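Local atomic coordinates of putative DNA ligase-like protein Rv0938/MT0965 (Mycobacterium tuberculosis, PDB entry 2IRU), a protein that probably repairs DNA double-strand breaks together with Ku by non-homologous end joining, this piece being its polymerase domain, which fills gaps at the broken ends. Residues A[82-87]-A[118-123]; A[8-13]-A[96-101]. All coordinates share one frame; numbering follows the deposited sequence.

Contact 1: residues A[82-87]-A[118-123]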
loop_
_atom_site.group_PDB
_atom_site.type_symbol
_atom_site.label_atom_id
_atom_site.label_comp_id
_atom_site.label_asym_id
_atom_site.label_seq_id
_atom_site.Cartn_x
_atom_site.Cartn_y
_atom_site.Cartn_z
ATOM N N ALA A 82 5.317 -14.255 -10.735
ATOM C CA ALA A 82 6.566 -13.905 -11.370
ATOM C C ALA A 82 7.693 -13.881 -10.352
ATOM O O ALA A 82 7.442 -13.767 -9.159
ATOM C CB ALA A 82 6.450 -12.590 -12.122
ATOM N N THR A 83 8.935 -13.979 -10.845
ATOM C CA THR A 83 10.074 -14.251 -9.988
ATOM C C THR A 83 10.980 -13.014 -9.849
ATOM O O THR A 83 11.247 -12.311 -10.846
ATOM C CB THR A 83 10.867 -15.450 -10.560
ATOM O OG1 THR A 83 9.967 -16.552 -10.746
ATOM C CG2 THR A 83 11.986 -15.862 -9.646
ATOM N N VAL A 84 11.421 -12.755 -8.623
ATOM C CA VAL A 84 12.436 -11.717 -8.350
ATOM C C VAL A 84 13.710 -12.376 -7.832
ATOM O O VAL A 84 13.661 -13.239 -6.946
ATOM C CB VAL A 84 11.932 -10.701 -7.305
ATOM C CG1 VAL A 84 12.839 -9.451 -7.309
ATOM C CG2 VAL A 84 10.478 -10.340 -7.577
ATOM N N ALA A 85 14.860 -11.976 -8.378
ATOM C CA ALA A 85 16.127 -12.586 -7.984
ATOM C C ALA A 85 16.870 -11.676 -7.021
ATOM O O ALA A 85 17.561 -10.755 -7.448
ATOM C CB ALA A 85 16.989 -12.903 -9.212
ATOM N N HIS A 86 16.705 -11.929 -5.726
ATOM C CA HIS A 86 17.325 -11.119 -4.670
ATOM C C HIS A 86 18.712 -11.650 -4.291
ATOM O O HIS A 86 19.173 -12.637 -4.854
ATOM C CB HIS A 86 16.416 -11.047 -3.440
ATOM C CG HIS A 86 16.017 -12.387 -2.895
ATOM N ND1 HIS A 86 16.651 -12.973 -1.819
ATOM C CD2 HIS A 86 15.044 -13.250 -3.275
ATOM C CE1 HIS A 86 16.082 -14.137 -1.558
ATOM N NE2 HIS A 86 15.104 -14.329 -2.425
ATOM N N ARG A 87 19.359 -10.996 -3.321
ATOM C CA ARG A 87 20.727 -11.336 -2.890
ATOM C C ARG A 87 20.900 -12.766 -2.342
ATOM O O ARG A 87 21.912 -13.414 -2.629
ATOM C CB ARG A 87 21.248 -10.283 -1.894
ATOM C CG ARG A 87 22.733 -10.390 -1.502
ATOM C CD ARG A 87 22.919 -10.954 -0.085
ATOM N NE ARG A 87 23.314 -12.366 -0.079
ATOM C CZ ARG A 87 23.055 -13.233 0.903
ATOM N NH1 ARG A 87 22.371 -12.860 1.983
ATOM N NH2 ARG A 87 23.474 -14.492 0.796
ATOM N N TRP A 118 7.352 -0.625 -8.240
ATOM C CA TRP A 118 7.659 -1.095 -9.594
ATOM C C TRP A 118 6.705 -2.201 -10.046
ATOM O O TRP A 118 6.073 -2.873 -9.221
ATOM C CB TRP A 118 9.122 -1.540 -9.714
ATOM C CG TRP A 118 9.520 -2.622 -8.733
ATOM C CD1 TRP A 118 10.139 -2.429 -7.515
ATOM C CD2 TRP A 118 9.374 -4.045 -8.892
ATOM N NE1 TRP A 118 10.385 -3.634 -6.913
ATOM C CE2 TRP A 118 9.937 -4.647 -7.737
ATOM C CE3 TRP A 118 8.839 -4.876 -9.903
ATOM C CZ2 TRP A 118 9.962 -6.038 -7.550
ATOM C CZ3 TRP A 118 8.859 -6.264 -9.706
ATOM C CH2 TRP A 118 9.401 -6.819 -8.524
ATOM N N ARG A 119 6.600 -2.365 -11.362
ATOM C CA ARG A 119 5.873 -3.503 -11.951
ATOM C C ARG A 119 6.778 -4.440 -12.743
ATOM O O ARG A 119 7.801 -4.012 -13.319
ATOM C CB ARG A 119 4.789 -3.008 -12.891
ATOM C CG ARG A 119 3.669 -2.259 -12.210
ATOM C CD ARG A 119 2.811 -1.569 -13.238
ATOM N NE ARG A 119 2.011 -2.501 -14.010
ATOM C CZ ARG A 119 0.700 -2.361 -14.181
ATOM N NH1 ARG A 119 0.085 -1.305 -13.646
ATOM N NH2 ARG A 119 0.013 -3.248 -14.885
ATOM N N PHE A 120 6.416 -5.715 -12.755
ATOM C CA PHE A 120 6.986 -6.651 -13.736
ATOM C C PHE A 120 6.730 -6.195 -15.170
ATOM O O PHE A 120 5.670 -5.612 -15.492
ATOM C CB PHE A 120 6.383 -8.034 -13.536
ATOM C CG PHE A 120 6.832 -8.701 -12.285
ATOM C CD1 PHE A 120 8.095 -9.272 -12.195
ATOM C CD2 PHE A 120 5.970 -8.780 -11.197
ATOM C CE1 PHE A 120 8.517 -9.888 -11.022
ATOM C CE2 PHE A 120 6.381 -9.417 -10.003
ATOM C CZ PHE A 120 7.620 -9.962 -9.909
ATOM N N VAL A 121 7.698 -6.474 -16.037
ATOM C CA VAL A 121 7.536 -6.159 -17.444
ATOM C C VAL A 121 7.901 -7.392 -18.248
ATOM O O VAL A 121 8.873 -8.073 -17.917
ATOM C CB VAL A 121 8.382 -4.938 -17.914
ATOM C CG1 VAL A 121 7.986 -3.673 -17.173
ATOM C CG2 VAL A 121 9.884 -5.204 -17.801
ATOM N N ALA A 122 7.096 -7.659 -19.271
ATOM C CA ALA A 122 7.329 -8.772 -20.195
ATOM C C ALA A 122 8.534 -8.496 -21.088
ATOM O O ALA A 122 8.558 -7.511 -21.842
ATOM C CB ALA A 122 6.083 -9.040 -21.034
ATOM N N GLU A 123 9.548 -9.353 -20.982
ATOM C CA GLU A 123 10.800 -9.148 -21.717
ATOM C C GLU A 123 10.534 -9.336 -23.209
ATOM O O GLU A 123 9.911 -10.323 -23.587
ATOM C CB GLU A 123 11.886 -10.114 -21.228
ATOM C CG GLU A 123 13.262 -9.471 -20.992
ATOM C CD GLU A 123 14.399 -10.493 -20.983
ATOM O OE1 GLU A 123 14.245 -11.572 -20.359
ATOM O OE2 GLU A 123 15.450 -10.226 -21.605
#
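Trp118 enters the contact with the far rim of its benzo ring, where CH2 meets CG2 of Val84 at 3.8 Å. The methyl lies close to the plane of the indole, at the edge of the ring. With chi1 at 57°, CG of Trp118 is tucked between its own backbone N and carbonyl carbon, and the six-membered ring is carried out toward strand 80-84, its edge reaching the face of Phe120. The indole NE1 is hydrogen-bonded to the carbonyl oxygen of Gly236, which ties the ring to the side of the domain where Gln233 and Thr239 probably bind substrate. Two residues on, Phe120 carries the centre of the contact. Its ring is covered on both faces: CZ3 of Trp118 sits 3.7 Å above one, over the middle, and CB of Ala82 lies over the other. That methyl is 3.5 Å from the ring centroid and 9° off the normal, a nearly axial CH-pi contact. Thr83 O approaches CE1 of Phe120 at 3.7 Å near the ring plane, while CG2 of Val84 touches CZ at 3.7 Å from an oblique direction. Pro51 and Ile95 also pack on Phe120. Strand 80-84 pairs with 91-95 in a hairpin, strand 118-122 belongs to the large mixed sheet, and their segment axes run at 116°, 9.1 Å apart at closest approach. Apart from the carbonyl beside the phenyl edge the chemistry is wholly apolar, which implies that packing of methyls against aromatic rings joins the two sheets and holds the hairpin whose turn, 86-91, probably contacts target DNA.

Contact 2: residues A[8-13]-A[96-101]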
loop_
_atom_site.group_PDB
_atom_site.type_symbol
_atom_site.label_atom_id
_atom_site.label_comp_id
_atom_site.label_asym_id
_atom_site.label_seq_id
_atom_site.Cartn_x
_atom_site.Cartn_y
_atom_site.Cartn_z
ATOM N N SER A 8 -8.314 -22.643 -17.073
ATOM C CA SER A 8 -7.894 -21.375 -16.495
ATOM C C SER A 8 -8.934 -20.778 -15.539
ATOM O O SER A 8 -8.723 -19.666 -15.040
ATOM C CB SER A 8 -7.571 -20.381 -17.614
ATOM O OG SER A 8 -8.558 -20.402 -18.645
ATOM N N GLU A 9 -10.030 -21.513 -15.271
ATOM C CA GLU A 9 -11.172 -20.961 -14.507
ATOM C C GLU A 9 -10.797 -20.680 -13.059
ATOM O O GLU A 9 -10.401 -21.587 -12.319
ATOM C CB GLU A 9 -12.402 -21.877 -14.524
ATOM C CG GLU A 9 -13.608 -21.311 -13.748
ATOM C CD GLU A 9 -14.847 -22.183 -13.826
ATOM O OE1 GLU A 9 -15.140 -22.685 -14.938
ATOM O OE2 GLU A 9 -15.547 -22.362 -12.790
ATOM N N GLN A 10 -11.018 -19.436 -12.644
ATOM C CA GLN A 10 -10.636 -18.991 -11.296
ATOM C C GLN A 10 -11.813 -19.167 -10.356
ATOM O O GLN A 10 -12.874 -18.597 -10.587
ATOM C CB GLN A 10 -10.276 -17.525 -11.344
ATOM C CG GLN A 10 -9.165 -17.235 -12.394
ATOM C CD GLN A 10 -8.562 -15.823 -12.279
ATOM O OE1 GLN A 10 -9.059 -14.977 -11.550
ATOM N NE2 GLN A 10 -7.473 -15.583 -13.026
ATOM N N ARG A 11 -11.603 -19.925 -9.289
ATOM C CA ARG A 11 -12.656 -20.186 -8.299
ATOM C C ARG A 11 -12.042 -20.182 -6.888
ATOM O O ARG A 11 -10.980 -20.750 -6.664
ATOM C CB ARG A 11 -13.302 -21.554 -8.533
ATOM C CG ARG A 11 -13.913 -21.824 -9.919
ATOM C CD ARG A 11 -14.494 -23.239 -9.975
ATOM N NE ARG A 11 -15.966 -23.206 -9.830
ATOM C CZ ARG A 11 -16.626 -23.738 -8.811
ATOM N NH1 ARG A 11 -15.961 -24.367 -7.857
ATOM N NH2 ARG A 11 -17.944 -23.646 -8.734
ATOM N N VAL A 12 -12.728 -19.543 -5.945
ATOM C CA VAL A 12 -12.300 -19.585 -4.543
ATOM C C VAL A 12 -13.497 -19.942 -3.701
ATOM O O VAL A 12 -14.586 -19.396 -3.898
ATOM C CB VAL A 12 -11.746 -18.217 -4.095
ATOM C CG1 VAL A 12 -11.497 -18.138 -2.548
ATOM C CG2 VAL A 12 -10.466 -17.952 -4.842
ATOM N N THR A 13 -13.267 -20.869 -2.782
ATOM C CA THR A 13 -14.306 -21.299 -1.841
ATOM C C THR A 13 -13.996 -20.671 -0.451
ATOM O O THR A 13 -12.948 -20.924 0.165
ATOM C CB THR A 13 -14.394 -22.848 -1.710
ATOM O OG1 THR A 13 -14.657 -23.457 -3.000
ATOM C CG2 THR A 13 -15.524 -23.206 -0.721
ATOM N N ILE A 96 -1.686 -10.165 -8.037
ATOM C CA ILE A 96 -3.144 -10.171 -7.902
ATOM C C ILE A 96 -3.677 -9.217 -8.945
ATOM O O ILE A 96 -3.332 -8.035 -8.930
ATOM C CB ILE A 96 -3.543 -9.733 -6.475
ATOM C CG1 ILE A 96 -2.890 -10.687 -5.436
ATOM C CG2 ILE A 96 -5.047 -9.633 -6.350
ATOM C CD1 ILE A 96 -3.295 -12.162 -5.523
ATOM N N ASP A 97 -4.468 -9.758 -9.878
ATOM C CA ASP A 97 -4.870 -9.003 -11.074
ATOM C C ASP A 97 -6.295 -9.324 -11.506
ATOM O O ASP A 97 -6.701 -8.982 -12.623
ATOM C CB ASP A 97 -3.859 -9.212 -12.232
ATOM C CG ASP A 97 -3.654 -10.688 -12.588
ATOM O OD1 ASP A 97 -4.439 -11.566 -12.125
ATOM O OD2 ASP A 97 -2.689 -10.978 -13.369
ATOM N N SER A 98 -7.046 -9.947 -10.591
ATOM C CA SER A 98 -8.464 -10.252 -10.828
ATOM C C SER A 98 -9.206 -10.222 -9.499
ATOM O O SER A 98 -8.618 -10.378 -8.412
ATOM C CB SER A 98 -8.627 -11.638 -11.441
ATOM O OG SER A 98 -8.301 -12.664 -10.486
ATOM N N ALA A 99 -10.521 -10.021 -9.602
ATOM C CA ALA A 99 -11.375 -10.053 -8.410
ATOM C C ALA A 99 -11.244 -11.392 -7.657
ATOM O O ALA A 99 -11.162 -11.429 -6.410
ATOM C CB ALA A 99 -12.834 -9.775 -8.813
ATOM N N THR A 100 -11.160 -12.484 -8.415
ATOM C CA THR A 100 -11.053 -13.788 -7.773
ATOM C C THR A 100 -9.729 -13.936 -7.004
ATOM O O THR A 100 -9.687 -14.597 -5.958
ATOM C CB THR A 100 -11.284 -14.939 -8.756
ATOM O OG1 THR A 100 -12.529 -14.724 -9.437
ATOM C CG2 THR A 100 -11.409 -16.225 -8.000
ATOM N N GLY A 101 -8.674 -13.259 -7.473
ATOM C CA GLY A 101 -7.422 -13.219 -6.750
ATOM C C GLY A 101 -7.611 -12.574 -5.381
ATOM O O GLY A 101 -7.069 -13.018 -4.375
HETATM O O HOH W 1 -5.967 -13.226 -13.651
HETATM O O HOH W 2 -13.953 -16.280 -10.963
#
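Gln10 and Ser98 make the one direct hydrogen bond between residues 8-13 and 96-101: Ser98 OG donates to Gln10 OE1 at 2.7 Å. The hydroxyl lies in the carbonyl plane on a lone pair, with a C=O...donor angle of 137°. Ser98 is also the N-cap of helix 99-107. Its chi1 of 70° sets OG between the backbone N and the carbonyl carbon, where it accepts from Gly101 N at 3.1 Å. One hydroxyl thus closes the first turn of the helix and holds the incoming amide. The close packing gathers on Thr100, whose CB and CG2 both lie 3.8 Å from CB of Gln10, while its CG2 meets CG2 of Val12 at 3.7 Å as the two side chains lie alongside each other, running opposite ways. Water takes over at the looser margins. One molecule accepts from Gln10 NE2 and donates to Asp97 OD1 at 2.7 Å, so both ends of the amide are bound; a second links Gln10 O to Thr100 OG1. Farther out, Arg11 NE and Glu9 OE2 form a salt bridge with a weak hydrogen bond within the N-terminal segment. Trp78, in a loop, touches Gln10, Val12 and Thr100, and Val12 also rests on Trp104 and Gln107. The N-terminal segment, which precedes strand 20-22, therefore lies along helix 99-107 at the surface, while Ala99 on that helix touches Ala40 of helix 29-47.

How the contacts relate
Contact 1 is a buried joint between two beta sheets, whereas contact 2 lays an irregular N-terminal segment on the first turn of a helix at the surface. They share no segment and do not touch: their centres lie 22 Å apart. The hairpin of strands 80-84 and 91-95 nevertheless connects them, since its second strand runs on into residues 96-101 and Asp97 bonds back to Ser80 at the start of its first. Ring faces and methyls suffice in the interior of contact 1; contact 2 adds a direct polar bond, helix capping and water bridges to the apolar contacts of Thr100 with Gln10 and Val12, in keeping with its solvent-accessible position away from the annotated sites.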